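Local coordinates for putative capsular polysaccharide biosynthesis protein (Streptococcus pneumoniae serotype 4, PDB 6EWJ) that probably transfers an amino group to a sugar with the help of pyridoxal phosphate, a step in making pneumococcal teichoic acid, at residues P40-L45 / I269-G274; K205-A210 / V276-Y281; S162-A167 / P221-E226; L72-V77 / K230-L235. One frame throughout, in Å; residues are numbered along the deposited sequence.

Contact 1: residues P40-L45 / I269-G274; sequences PKTKEL and IMASLG
Ala271 and Leu45 carry the apolar part of the meeting between helices 40-45 and 269-274, whose axes approach to 8.1 Å with their N-to-C directions 40° apart. The lone methyl of Ala271 reaches the backbone of Lys41 and Thr42, and this short side chain goes with the close approach of the helices there, the CA atoms of Thr42 and Ala271 being 5.0 Å apart. Leu45 lies about one turn further on. Its CG stands anti to the backbone N (chi1 180°), which carries the two methyls across the gap: CD2 rests 4.0 Å from Ala271 CA, while CD1 lies 3.8 Å from Gly274 C. Gly274, with no side chain, presents its carbonyl carbon directly to that leucine methyl.

In this aminotransferase family fold the start of helix 40-53 crosses the start of the long helix 268-299, and helix 21-31 touches both; on another flank of 269-274, Met270 packs on Met270 of the second subunit.

Polar side chains meet the other helix through apolar neighbours or have partners outside, and no hydrogen bond joins the two segments. Thr42 OG1 lies 3.3 Å from Ala271 CB and makes a weak hydrogen bond to Met266 O. Lys41 passes its aliphatic CD by Ser272 OG at 3.1 Å, a lysine suiting the place because its long apolar chain can lie along the helix while its ammonium end bends off to a salt bridge with Asp29. The Ser272 hydroxyl has Thr30 OG1 and the carbonyls of Glu26 and Asp268 as possible hydrogen-bond partners.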
# COMPACT_ATOMS: atom_id res chain seq x y z
N PRO A 40 14.94 10.52 3.43
CA PRO A 40 15.63 10.70 4.72
C PRO A 40 14.69 10.92 5.90
O PRO A 40 14.97 10.41 6.97
CB PRO A 40 16.53 11.93 4.52
CG PRO A 40 16.38 12.35 3.10
CD PRO A 40 15.27 11.57 2.45
N LYS A 41 13.57 11.61 5.69
CA LYS A 41 12.59 11.81 6.77
C LYS A 41 11.97 10.50 7.25
O LYS A 41 11.77 10.32 8.46
CB LYS A 41 11.50 12.82 6.39
CG LYS A 41 12.07 14.23 6.16
CD LYS A 41 10.97 15.26 6.30
CE LYS A 41 11.27 16.67 5.78
NZ LYS A 41 12.66 17.05 6.00
N THR A 42 11.68 9.59 6.33
CA THR A 42 11.19 8.26 6.72
C THR A 42 12.21 7.48 7.59
O THR A 42 11.86 6.96 8.61
CB THR A 42 10.67 7.44 5.51
OG1 THR A 42 9.55 8.13 4.94
CG2 THR A 42 10.21 6.05 5.92
N LYS A 43 13.49 7.53 7.20
CA LYS A 43 14.56 6.89 7.97
C LYS A 43 14.69 7.57 9.35
O LYS A 43 14.81 6.89 10.35
CB LYS A 43 15.90 6.86 7.20
CG LYS A 43 15.82 6.26 5.78
CD LYS A 43 14.91 5.03 5.65
CE LYS A 43 14.99 4.37 4.28
NZ LYS A 43 13.99 3.28 4.03
N GLU A 44 14.58 8.88 9.40
CA GLU A 44 14.70 9.62 10.68
C GLU A 44 13.48 9.27 11.54
O GLU A 44 13.65 9.07 12.74
CB GLU A 44 14.80 11.13 10.44
CG GLU A 44 14.91 12.02 11.68
CD GLU A 44 16.20 11.86 12.49
OE1 GLU A 44 17.11 11.08 12.11
OE2 GLU A 44 16.30 12.49 13.56
N LEU A 45 12.30 9.13 10.94
CA LEU A 45 11.11 8.76 11.74
C LEU A 45 11.23 7.37 12.36
O LEU A 45 10.93 7.18 13.54
CB LEU A 45 9.80 8.88 10.95
CG LEU A 45 8.53 8.49 11.76
CD1 LEU A 45 8.29 9.37 13.00
CD2 LEU A 45 7.33 8.50 10.84
N ILE A 269 6.32 12.56 2.82
CA ILE A 269 5.16 13.40 3.06
C ILE A 269 4.51 12.97 4.37
O ILE A 269 4.38 13.77 5.33
CB ILE A 269 4.16 13.37 1.90
CG1 ILE A 269 4.77 14.06 0.68
CG2 ILE A 269 2.86 14.07 2.28
CD1 ILE A 269 4.03 13.82 -0.61
N MET A 270 4.21 11.67 4.46
CA MET A 270 3.65 11.07 5.69
C MET A 270 4.67 11.11 6.83
O MET A 270 4.29 11.41 8.00
CB MET A 270 3.27 9.62 5.45
CG MET A 270 1.85 9.42 4.88
SD MET A 270 1.47 10.53 3.55
CE MET A 270 2.48 9.91 2.30
N ALA A 271 5.95 10.81 6.54
CA ALA A 271 6.96 10.81 7.63
C ALA A 271 7.09 12.21 8.27
O ALA A 271 7.34 12.35 9.48
CB ALA A 271 8.32 10.30 7.17
N SER A 272 6.89 13.25 7.44
CA SER A 272 6.93 14.66 7.89
C SER A 272 5.88 14.88 8.99
O SER A 272 6.19 15.45 10.04
CB SER A 272 6.75 15.62 6.72
OG SER A 272 7.94 15.75 5.95
N LEU A 273 4.66 14.43 8.74
CA LEU A 273 3.61 14.49 9.72
C LEU A 273 4.01 13.77 10.98
O LEU A 273 3.84 14.30 12.08
CB LEU A 273 2.31 13.92 9.14
CG LEU A 273 1.65 14.64 7.95
CD1 LEU A 273 0.44 13.78 7.48
CD2 LEU A 273 1.22 16.01 8.31
N GLY A 274 4.58 12.59 10.81
CA GLY A 274 5.02 11.76 11.91
C GLY A 274 6.06 12.38 12.78
O GLY A 274 5.97 12.29 13.99

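Contact 2: residues K205-A210 / V276-Y281; sequences KNFTTA and VQLDRY
An irregular run of chain, 205-210, extended at Phe207 and Thr208, passes beside helix 276-281, coming nearest where the CA atoms of Phe207 and Gln277 stand 6.1 Å apart. Gln277 supplies the direct hydrogen bond between them. Its chain bends at chi2 (-91°), bringing OE1 to the backbone N-H of Thr208 at 2.9 Å, with the donor tilted 32° from the carbonyl plane. The same oxygen accepts from a water 2.9 Å away that also donates to Asn206 O, so one amide oxygen serves two points of a chain without regular pairing. Glutamine fits this position because the NE2 of the same amide can donate, here to Glu23, while OE1 accepts.

Phe207 packs its apolar ring beside that polar link. Gln277 CB lies over one face of the ring, 4.0 Å from the centroid, a CH-pi contact, and Leu278 CB meets the ring edge in plane, 3.6 Å from CE2. Toward Tyr281 the phenylalanine turns an edge: the two rings make a T-shaped pair with centroids 5.7 Å apart and planes at 88°, Phe207 pointing into the tyrosine face. The edge of Tyr281 receives Asn206 CB in plane. Its hydroxyl hydrogen-bonds the carbonyl of Leu181, whereas the Asn206 amide oxygen is taken by His319.

Thr208 OG1 accepts from Ala210 N, closing an ST turn. The segment begins with Lys205, predicted to carry pyridoxal phosphate as a Schiff base, though no cofactor is attached here. The arrangement is consistent with the cofactor-lysine loop of a PLP-dependent aminotransferase, backed by a long helix.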
# COMPACT_ATOMS: atom_id res chain seq x y z
N LYS A 205 -6.14 7.88 14.64
CA LYS A 205 -5.34 7.33 15.75
C LYS A 205 -4.66 8.44 16.59
O LYS A 205 -4.73 9.64 16.21
CB LYS A 205 -4.34 6.29 15.21
CG LYS A 205 -4.74 4.88 15.53
CD LYS A 205 -6.02 4.50 14.83
CE LYS A 205 -6.47 3.12 15.11
NZ LYS A 205 -7.72 2.83 14.37
N ASN A 206 -4.13 8.10 17.77
CA ASN A 206 -3.53 9.11 18.64
C ASN A 206 -2.41 9.88 17.95
O ASN A 206 -2.23 11.08 18.20
CB ASN A 206 -2.90 8.51 19.89
CG ASN A 206 -3.90 8.14 20.96
OD1 ASN A 206 -5.09 7.96 20.67
ND2 ASN A 206 -3.41 7.94 22.21
N PHE A 207 -1.65 9.18 17.13
CA PHE A 207 -0.47 9.69 16.38
C PHE A 207 -0.83 9.40 14.95
O PHE A 207 -1.11 8.27 14.61
CB PHE A 207 0.75 8.88 16.87
CG PHE A 207 2.06 9.16 16.12
CD1 PHE A 207 2.29 8.62 14.84
CD2 PHE A 207 3.08 9.85 16.74
CE1 PHE A 207 3.50 8.84 14.17
CE2 PHE A 207 4.27 10.06 16.08
CZ PHE A 207 4.48 9.58 14.79
N THR A 208 -0.84 10.43 14.09
CA THR A 208 -1.33 10.26 12.75
C THR A 208 -0.38 10.75 11.67
O THR A 208 0.28 11.78 11.79
CB THR A 208 -2.73 10.89 12.56
OG1 THR A 208 -3.29 10.37 11.35
CG2 THR A 208 -2.70 12.37 12.51
N THR A 209 -0.35 9.98 10.60
CA THR A 209 0.23 10.48 9.34
C THR A 209 -0.82 10.42 8.25
O THR A 209 -0.46 10.26 7.08
CB THR A 209 1.51 9.66 8.99
OG1 THR A 209 1.18 8.28 8.76
CG2 THR A 209 2.53 9.76 10.07
N ALA A 210 -2.11 10.51 8.63
CA ALA A 210 -3.29 10.34 7.75
C ALA A 210 -3.49 8.86 7.32
O ALA A 210 -4.55 8.25 7.57
CB ALA A 210 -3.24 11.26 6.55
N VAL A 276 6.69 15.55 13.44
CA VAL A 276 6.09 16.63 14.21
C VAL A 276 5.13 16.06 15.27
O VAL A 276 5.16 16.48 16.43
CB VAL A 276 5.37 17.65 13.29
CG1 VAL A 276 4.57 18.67 14.11
CG2 VAL A 276 6.41 18.40 12.47
N GLN A 277 4.30 15.09 14.85
CA GLN A 277 3.41 14.38 15.77
C GLN A 277 4.19 13.78 16.95
O GLN A 277 3.76 13.85 18.13
CB GLN A 277 2.62 13.30 15.04
CG GLN A 277 1.56 13.84 14.09
CD GLN A 277 0.20 14.02 14.73
OE1 GLN A 277 -0.41 13.05 15.18
NE2 GLN A 277 -0.30 15.23 14.76
N LEU A 278 5.37 13.23 16.63
CA LEU A 278 6.20 12.60 17.63
C LEU A 278 6.75 13.66 18.63
O LEU A 278 6.73 13.41 19.81
CB LEU A 278 7.29 11.73 17.01
CG LEU A 278 8.01 10.84 18.05
CD1 LEU A 278 7.08 9.83 18.71
CD2 LEU A 278 9.17 10.14 17.36
N ASP A 279 7.13 14.85 18.16
CA ASP A 279 7.51 15.98 19.06
C ASP A 279 6.33 16.37 19.96
O ASP A 279 6.46 16.55 21.16
CB ASP A 279 7.87 17.22 18.26
CG ASP A 279 9.15 17.07 17.48
OD1 ASP A 279 9.89 16.09 17.67
OD2 ASP A 279 9.39 17.93 16.64
N ARG A 280 5.16 16.45 19.32
CA ARG A 280 3.92 16.79 20.01
C ARG A 280 3.37 15.72 20.93
O ARG A 280 2.53 16.03 21.77
CB ARG A 280 2.83 17.16 18.97
CG ARG A 280 3.16 18.46 18.25
CD ARG A 280 2.09 18.77 17.23
NE ARG A 280 0.88 19.15 17.94
CZ ARG A 280 -0.36 18.96 17.51
NH1 ARG A 280 -0.63 18.36 16.35
NH2 ARG A 280 -1.36 19.37 18.29
N TYR A 281 3.83 14.48 20.80
CA TYR A 281 3.16 13.32 21.39
C TYR A 281 3.05 13.27 22.94
O TYR A 281 1.97 13.02 23.44
CB TYR A 281 3.69 12.00 20.84
CG TYR A 281 2.66 10.85 20.91
CD1 TYR A 281 1.40 11.01 20.39
CD2 TYR A 281 3.01 9.62 21.44
CE1 TYR A 281 0.46 9.99 20.48
CE2 TYR A 281 2.12 8.60 21.54
CZ TYR A 281 0.84 8.77 21.04
OH TYR A 281 -0.05 7.76 21.11
O HOH W 1 -2.72 13.39 16.86

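Contact 3: residues S162-A167 / P221-E226; sequences SKWQKA and PVIDDE
Trp164 CG stands anti to its own carbonyl carbon (chi1 -68°), an orientation that carries the indole away from helix 163-168 until its six-membered ring reaches the loop ahead of helix 225-236. At Val222, chi1 of -41° sets CG2 between the backbone N and the carbonyl carbon, and this branch meets the methyl of Ala167, CG2 to CB, at 3.6 Å.

These two touches make up most of the contact. Trp164 CZ3, on the six-membered ring, lies 3.9 Å from Ile223 CG1, the two side chains crossing at about a right angle. The same carbon is 3.7 Å from Val222 O, which sits at the ring's edge and in its plane, where the weakly positive C-H rim suits a carbonyl oxygen. A tryptophan is long enough to reach across the gap, and its one polar atom, NE1, is served by Glu231. Ala167 presents just its methyl to the branched valine.

Each segment leads into a helix. Ser162 is the N-cap of helix 163-168, its OG accepting from Gln165 N at 3.2 Å, while Asp224 takes that place for helix 225-236 and accepts from Glu227 N.

No hydrogen bond crosses between the segments, and the contact lies away from the cofactor-binding residues. Shape and hydrophobic contact therefore join them directly, while the nearby polar links run from Trp164 and Lys163 to the body of helix 225-236.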
# COMPACT_ATOMS: atom_id res chain seq x y z
N SER A 162 10.23 -22.53 9.00
CA SER A 162 10.85 -21.43 8.27
C SER A 162 12.06 -20.95 9.06
O SER A 162 12.20 -21.30 10.24
CB SER A 162 9.88 -20.26 8.10
OG SER A 162 9.72 -19.53 9.32
N LYS A 163 12.91 -20.14 8.42
CA LYS A 163 14.08 -19.58 9.07
C LYS A 163 13.74 -18.96 10.43
O LYS A 163 14.24 -19.40 11.47
CB LYS A 163 14.75 -18.53 8.19
CG LYS A 163 16.00 -17.91 8.83
CD LYS A 163 16.78 -17.04 7.86
CE LYS A 163 16.19 -15.66 7.74
NZ LYS A 163 16.96 -14.81 6.77
N TRP A 164 12.86 -17.98 10.42
CA TRP A 164 12.55 -17.22 11.63
C TRP A 164 11.77 -18.04 12.65
O TRP A 164 12.00 -17.90 13.85
CB TRP A 164 11.85 -15.90 11.30
CG TRP A 164 12.74 -14.95 10.59
CD1 TRP A 164 12.57 -14.47 9.32
CD2 TRP A 164 13.97 -14.38 11.07
NE1 TRP A 164 13.61 -13.63 8.99
CE2 TRP A 164 14.49 -13.57 10.04
CE3 TRP A 164 14.68 -14.49 12.28
CZ2 TRP A 164 15.68 -12.83 10.19
CZ3 TRP A 164 15.87 -13.77 12.42
CH2 TRP A 164 16.35 -12.95 11.38
N GLN A 165 10.92 -18.96 12.19
CA GLN A 165 10.23 -19.86 13.14
C GLN A 165 11.19 -20.77 13.89
O GLN A 165 10.96 -21.08 15.06
CB GLN A 165 9.19 -20.73 12.43
CG GLN A 165 7.99 -19.96 11.91
CD GLN A 165 7.14 -20.82 10.98
OE1 GLN A 165 7.03 -22.04 11.16
NE2 GLN A 165 6.59 -20.21 9.94
N LYS A 166 12.23 -21.25 13.20
CA LYS A 166 13.28 -22.03 13.85
C LYS A 166 14.04 -21.22 14.88
O LYS A 166 14.42 -21.77 15.90
CB LYS A 166 14.24 -22.72 12.88
CG LYS A 166 14.85 -24.00 13.42
CD LYS A 166 15.53 -24.92 12.39
CE LYS A 166 14.92 -24.99 10.98
NZ LYS A 166 15.49 -23.99 10.03
N ALA A 167 14.26 -19.94 14.60
CA ALA A 167 15.04 -19.06 15.50
C ALA A 167 14.37 -18.95 16.89
O ALA A 167 14.99 -19.11 17.94
CB ALA A 167 15.21 -17.68 14.84
N PRO A 221 18.54 -11.79 20.96
CA PRO A 221 19.80 -12.29 20.40
C PRO A 221 19.69 -13.12 19.12
O PRO A 221 20.63 -13.11 18.34
CB PRO A 221 20.38 -13.12 21.56
CG PRO A 221 19.88 -12.43 22.78
CD PRO A 221 18.46 -12.04 22.42
N VAL A 222 18.56 -13.81 18.88
CA VAL A 222 18.41 -14.64 17.69
C VAL A 222 18.05 -13.82 16.45
O VAL A 222 18.02 -14.34 15.35
CB VAL A 222 17.37 -15.85 17.84
CG1 VAL A 222 17.41 -16.59 19.18
CG2 VAL A 222 15.92 -15.45 17.53
N ILE A 223 17.75 -12.53 16.61
CA ILE A 223 17.51 -11.67 15.46
C ILE A 223 18.69 -10.70 15.21
O ILE A 223 19.03 -9.88 16.06
CB ILE A 223 16.25 -10.84 15.66
CG1 ILE A 223 15.04 -11.80 15.72
CG2 ILE A 223 16.06 -9.81 14.55
CD1 ILE A 223 13.76 -11.11 16.11
N ASP A 224 19.24 -10.78 14.00
CA ASP A 224 20.13 -9.74 13.46
C ASP A 224 19.22 -8.61 12.99
O ASP A 224 18.46 -8.77 12.01
CB ASP A 224 20.95 -10.33 12.31
CG ASP A 224 21.88 -9.32 11.65
OD1 ASP A 224 21.57 -8.12 11.57
OD2 ASP A 224 22.96 -9.77 11.23
N ASP A 225 19.30 -7.47 13.69
CA ASP A 225 18.34 -6.36 13.45
C ASP A 225 18.46 -5.73 12.05
O ASP A 225 17.45 -5.36 11.45
CB ASP A 225 18.49 -5.27 14.51
CG ASP A 225 18.20 -5.77 15.90
OD1 ASP A 225 17.18 -6.49 16.07
OD2 ASP A 225 18.97 -5.45 16.82
N GLU A 226 19.68 -5.61 11.53
CA GLU A 226 19.87 -5.07 10.17
C GLU A 226 19.34 -6.01 9.11
O GLU A 226 18.72 -5.56 8.13
CB GLU A 226 21.35 -4.73 9.88
CG GLU A 226 21.88 -3.51 10.60
CD GLU A 226 21.15 -2.21 10.26
OE1 GLU A 226 20.65 -2.03 9.13
OE2 GLU A 226 21.05 -1.35 11.14

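Contact 4: residues L72-V77 / K230-L235; sequences LRVLEV and KEFQIL
Val74 points one methyl straight down on the ring of Phe232. Its CG2 stands 3.8 Å from the ring centroid and only 7° off the normal, a CH-pi contact over the centre of the face, with all six ring carbons at similar range. The two side chains cross at about a right angle. Leu235, about one turn along helix 225-236, closes in obliquely: its CD1 lies 3.7 Å from Val74 CG2 and also reaches Arg73 CB at 4.0 Å.

The other valine branch, CG1, is anti to the backbone N (chi1 163°) and turns to Glu231, passing 4.1 Å from OE1. That carboxylate is bound elsewhere, by Trp164 NE1 and by a salt bridge to Lys163. Arg73 touches with CB, its guanidinium running off to Glu69. The C-terminal turn closes in a Schellman motif, with Glu76 at positive phi.

Beta-branched valine suits its place by giving one methyl to Phe232 and Leu235 and the other to Glu231. With no hydrogen bond between the segments, the C-terminal part of helix 64-74 is joined to helix 225-236 by apolar packing, while the charged ends of Arg73 and Glu231 find partners outside.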
# COMPACT_ATOMS: atom_id res chain seq x y z
N LEU A 72 3.78 -11.33 9.32
CA LEU A 72 3.41 -12.67 8.97
C LEU A 72 4.19 -13.20 7.80
O LEU A 72 4.58 -14.36 7.80
CB LEU A 72 1.91 -12.78 8.70
CG LEU A 72 0.96 -12.46 9.85
CD1 LEU A 72 -0.46 -12.76 9.38
CD2 LEU A 72 1.30 -13.25 11.10
N ARG A 73 4.40 -12.37 6.76
CA ARG A 73 5.16 -12.83 5.60
C ARG A 73 6.65 -13.04 5.91
O ARG A 73 7.27 -13.96 5.39
CB ARG A 73 4.96 -11.93 4.39
CG ARG A 73 3.54 -11.94 3.88
CD ARG A 73 3.36 -11.08 2.65
NE ARG A 73 1.99 -11.16 2.18
CZ ARG A 73 1.43 -12.16 1.51
NH1 ARG A 73 2.11 -13.23 1.11
NH2 ARG A 73 0.14 -12.07 1.19
N VAL A 74 7.21 -12.23 6.82
CA VAL A 74 8.63 -12.40 7.23
C VAL A 74 8.75 -13.74 8.01
O VAL A 74 9.65 -14.55 7.76
CB VAL A 74 9.11 -11.21 8.06
CG1 VAL A 74 10.38 -11.54 8.84
CG2 VAL A 74 9.29 -9.98 7.17
N LEU A 75 7.78 -13.99 8.88
CA LEU A 75 7.69 -15.29 9.57
C LEU A 75 7.36 -16.50 8.66
O LEU A 75 7.44 -17.65 9.12
CB LEU A 75 6.68 -15.19 10.70
CG LEU A 75 7.05 -14.24 11.83
CD1 LEU A 75 5.90 -14.12 12.79
CD2 LEU A 75 8.33 -14.69 12.55
N GLU A 76 7.03 -16.25 7.40
CA GLU A 76 6.55 -17.25 6.41
C GLU A 76 5.36 -18.09 6.92
O GLU A 76 5.26 -19.27 6.65
CB GLU A 76 7.70 -18.10 5.90
CG GLU A 76 8.76 -17.27 5.18
CD GLU A 76 9.96 -18.10 4.79
OE1 GLU A 76 10.65 -18.50 5.69
OE2 GLU A 76 10.25 -18.37 3.61
N VAL A 77 4.47 -17.46 7.65
CA VAL A 77 3.20 -18.07 8.06
C VAL A 77 2.36 -18.17 6.78
O VAL A 77 2.22 -17.18 6.04
CB VAL A 77 2.48 -17.20 9.14
CG1 VAL A 77 1.07 -17.68 9.45
CG2 VAL A 77 3.30 -17.19 10.42
N LYS A 230 16.25 -5.22 6.71
CA LYS A 230 16.39 -5.39 5.24
C LYS A 230 15.30 -6.31 4.60
O LYS A 230 14.77 -6.00 3.51
CB LYS A 230 17.81 -5.86 4.91
CG LYS A 230 18.11 -5.95 3.44
CD LYS A 230 19.61 -6.18 3.15
CE LYS A 230 19.73 -6.60 1.63
NZ LYS A 230 19.32 -5.52 0.68
N GLU A 231 14.89 -7.36 5.30
CA GLU A 231 13.82 -8.27 4.80
C GLU A 231 12.45 -7.58 4.70
O GLU A 231 11.70 -7.80 3.74
CB GLU A 231 13.69 -9.54 5.67
CG GLU A 231 14.75 -10.59 5.31
CD GLU A 231 14.76 -11.85 6.18
OE1 GLU A 231 13.69 -12.31 6.60
OE2 GLU A 231 15.87 -12.37 6.46
N PHE A 232 12.12 -6.74 5.67
CA PHE A 232 10.87 -5.94 5.59
C PHE A 232 10.91 -4.95 4.43
O PHE A 232 9.92 -4.79 3.68
CB PHE A 232 10.61 -5.16 6.86
CG PHE A 232 9.95 -5.95 7.94
CD1 PHE A 232 8.59 -6.03 8.01
CD2 PHE A 232 10.69 -6.61 8.89
CE1 PHE A 232 7.98 -6.77 9.03
CE2 PHE A 232 10.09 -7.33 9.91
CZ PHE A 232 8.73 -7.42 9.97
N GLN A 233 12.07 -4.28 4.30
CA GLN A 233 12.26 -3.29 3.24
C GLN A 233 12.00 -3.88 1.89
O GLN A 233 11.26 -3.28 1.09
CB GLN A 233 13.68 -2.67 3.28
CG GLN A 233 13.85 -1.62 4.36
CD GLN A 233 12.88 -0.45 4.33
OE1 GLN A 233 12.48 0.04 5.39
NE2 GLN A 233 12.49 -0.01 3.15
N ILE A 234 12.58 -5.05 1.66
CA ILE A 234 12.50 -5.79 0.42
C ILE A 234 11.05 -6.20 0.10
O ILE A 234 10.55 -6.04 -1.02
CB ILE A 234 13.44 -7.00 0.48
CG1 ILE A 234 14.90 -6.54 0.30
CG2 ILE A 234 13.17 -8.03 -0.62
CD1 ILE A 234 15.27 -5.17 0.85
N LEU A 235 10.32 -6.67 1.13
CA LEU A 235 8.92 -7.03 0.93
C LEU A 235 8.02 -5.84 0.66
O LEU A 235 6.99 -5.99 -0.01
CB LEU A 235 8.36 -7.84 2.12
CG LEU A 235 9.02 -9.18 2.40
CD1 LEU A 235 8.36 -9.90 3.56
CD2 LEU A 235 9.08 -10.10 1.18

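Contacts 1 and 2 are buried and share helix 268-299: their centres lie 11 Å apart, Phe207 and Thr209 pack on its backbone between them, and both touch the second subunit. Contacts 3 and 4 share helix 225-236, are only partly buried, and meet no other chain. They are joined by polar links, since Glu231 of contact 4 binds both Lys163 and Trp164 of contact 3. Chemistry follows place. Contact 2, which holds the predicted cofactor lysine, alone has a direct hydrogen bond, a bridging water and an aromatic pair across its segments, whereas the other three rely on apolar packing, with a CH-pi contact in contact 4. Contacts 1 and 4 touch through Lys43 and Gln233.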